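Side-chain contact in SnoaL-like polyketide cyclase (Agrobacterium tumefaciens str. C58, PDB 3EHC), which is of unknown function but belongs to the SnoaL-like polyketide cyclase family of the NTF2 clan, suggesting a small-molecule-binding pocket or cyclase-like activity: residues M2-L5 with N6-Y9. Numbering follows the deposited sequence.
Sequences MQTL and NDIY
The N-cap of helix 5-17 is T4, whose side chain is crossed obliquely by that of D7, three residues on. The carboxylate of D7 folds back toward the start of the helix, because its CG stands beside the backbone N and anti to the carbonyl carbon (chi1 -66°). This brings D7 OD2 to T4 N at 3.3 Å, a weak and bent hydrogen bond (144° at the hydrogen), consistent with one half of a capping box. T4 OG1, turned between its own N and carbonyl carbon, lies 3.3 Å from the same D7 OD2, where a second weak bond is possible but not settled. The first helical i to i+4 bonds are I8 N to T4 O (3.1 Å, nearly straight at 171°) and Y9 N to L5 O (2.9 Å). On the exposed flank the extended Q3 chain crosses I8 at about a right angle, its amide carbon CD resting 3.7 Å from I8 CG1. L5 CD2 meets I8 CD1 at 3.9 Å, one methyl against another. N6 and Y9 tie the turn to the sheet: N6 OD1 is hydrogen-bonded to S67 OG, and Y9 OH to Y104 OH, while Y9 packs on L72, A74 and L76. An N3 carboxylate returning to the N-cap N-H is typical of a helix N-terminus, here that of the N-terminal helix laid against the curved sheet of an NTF2-like fold.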
loop_
_atom_site.group_PDB
_atom_site.type_symbol
_atom_site.label_atom_id
_atom_site.label_comp_id
_atom_site.label_asym_id
_atom_site.label_seq_id
_atom_site.Cartn_x
_atom_site.Cartn_y
_atom_site.Cartn_z
HETATM N N MSE B 2 -13.141 -10.115 -23.496
HETATM C CA MSE B 2 -13.989 -9.470 -22.479
HETATM C C MSE B 2 -13.181 -8.736 -21.425
HETATM O O MSE B 2 -12.240 -9.289 -20.832
HETATM C CB MSE B 2 -14.883 -10.542 -21.814
HETATM C CG MSE B 2 -15.845 -10.120 -20.657
HETATM SE SE MSE B 2 -17.169 -8.708 -21.071
HETATM C CE MSE B 2 -18.846 -9.554 -20.394
ATOM N N GLN B 3 -13.558 -7.486 -21.179
ATOM C CA GLN B 3 -12.878 -6.673 -20.177
ATOM C C GLN B 3 -13.042 -7.216 -18.733
ATOM O O GLN B 3 -14.029 -7.822 -18.391
ATOM C CB GLN B 3 -13.296 -5.182 -20.309
ATOM C CG GLN B 3 -14.502 -4.745 -19.449
ATOM C CD GLN B 3 -14.930 -3.302 -19.663
ATOM O OE1 GLN B 3 -14.210 -2.499 -20.252
ATOM N NE2 GLN B 3 -16.124 -2.976 -19.195
ATOM N N THR B 4 -12.048 -6.938 -17.916
ATOM C CA THR B 4 -11.867 -7.343 -16.522
ATOM C C THR B 4 -11.648 -6.061 -15.726
ATOM O O THR B 4 -11.508 -5.008 -16.324
ATOM C CB THR B 4 -10.588 -8.220 -16.419
ATOM O OG1 THR B 4 -9.463 -7.510 -16.921
ATOM C CG2 THR B 4 -10.701 -9.475 -17.218
ATOM N N LEU B 5 -11.640 -6.135 -14.394
ATOM C CA LEU B 5 -11.313 -4.971 -13.574
ATOM C C LEU B 5 -9.981 -4.373 -13.984
ATOM O O LEU B 5 -9.824 -3.167 -13.965
ATOM C CB LEU B 5 -11.306 -5.317 -12.095
ATOM C CG LEU B 5 -12.688 -5.380 -11.458
ATOM C CD1 LEU B 5 -12.479 -5.388 -9.929
ATOM C CD2 LEU B 5 -13.610 -4.223 -11.898
ATOM N N ASN B 6 -9.025 -5.219 -14.350
ATOM C CA ASN B 6 -7.709 -4.729 -14.803
ATOM C C ASN B 6 -7.818 -3.777 -16.010
ATOM O O ASN B 6 -7.181 -2.709 -16.033
ATOM C CB ASN B 6 -6.728 -5.865 -15.127
ATOM C CG ASN B 6 -5.909 -6.329 -13.919
ATOM O OD1 ASN B 6 -6.158 -5.971 -12.767
ATOM N ND2 ASN B 6 -4.926 -7.166 -14.194
ATOM N N ASP B 7 -8.649 -4.155 -16.987
ATOM C CA ASP B 7 -8.871 -3.339 -18.163
ATOM C C ASP B 7 -9.555 -2.032 -17.826
ATOM O O ASP B 7 -9.129 -0.995 -18.322
ATOM C CB ASP B 7 -9.670 -4.101 -19.212
ATOM C CG ASP B 7 -8.912 -5.270 -19.767
ATOM O OD1 ASP B 7 -7.712 -5.136 -20.032
ATOM O OD2 ASP B 7 -9.520 -6.327 -19.956
ATOM N N ILE B 8 -10.614 -2.097 -17.004
ATOM C CA ILE B 8 -11.359 -0.906 -16.545
ATOM C C ILE B 8 -10.380 0.068 -15.825
ATOM O O ILE B 8 -10.353 1.269 -16.113
ATOM C CB ILE B 8 -12.553 -1.295 -15.636
ATOM C CG1 ILE B 8 -13.497 -2.262 -16.378
ATOM C CG2 ILE B 8 -13.296 -0.064 -15.200
ATOM C CD1 ILE B 8 -14.477 -3.006 -15.509
ATOM N N TYR B 9 -9.546 -0.489 -14.941
ATOM C CA TYR B 9 -8.596 0.283 -14.185
ATOM C C TYR B 9 -7.554 0.984 -15.057
ATOM O O TYR B 9 -7.278 2.160 -14.845
ATOM C CB TYR B 9 -7.887 -0.598 -13.152
ATOM C CG TYR B 9 -7.021 0.206 -12.218
ATOM C CD1 TYR B 9 -7.590 1.165 -11.379
ATOM C CD2 TYR B 9 -5.633 0.016 -12.160
ATOM C CE1 TYR B 9 -6.810 1.918 -10.518
ATOM C CE2 TYR B 9 -4.838 0.774 -11.294
ATOM C CZ TYR B 9 -5.446 1.722 -10.467
ATOM O OH TYR B 9 -4.713 2.479 -9.584
HETATM O O HOH W 1 -9.611 -8.471 -21.054
#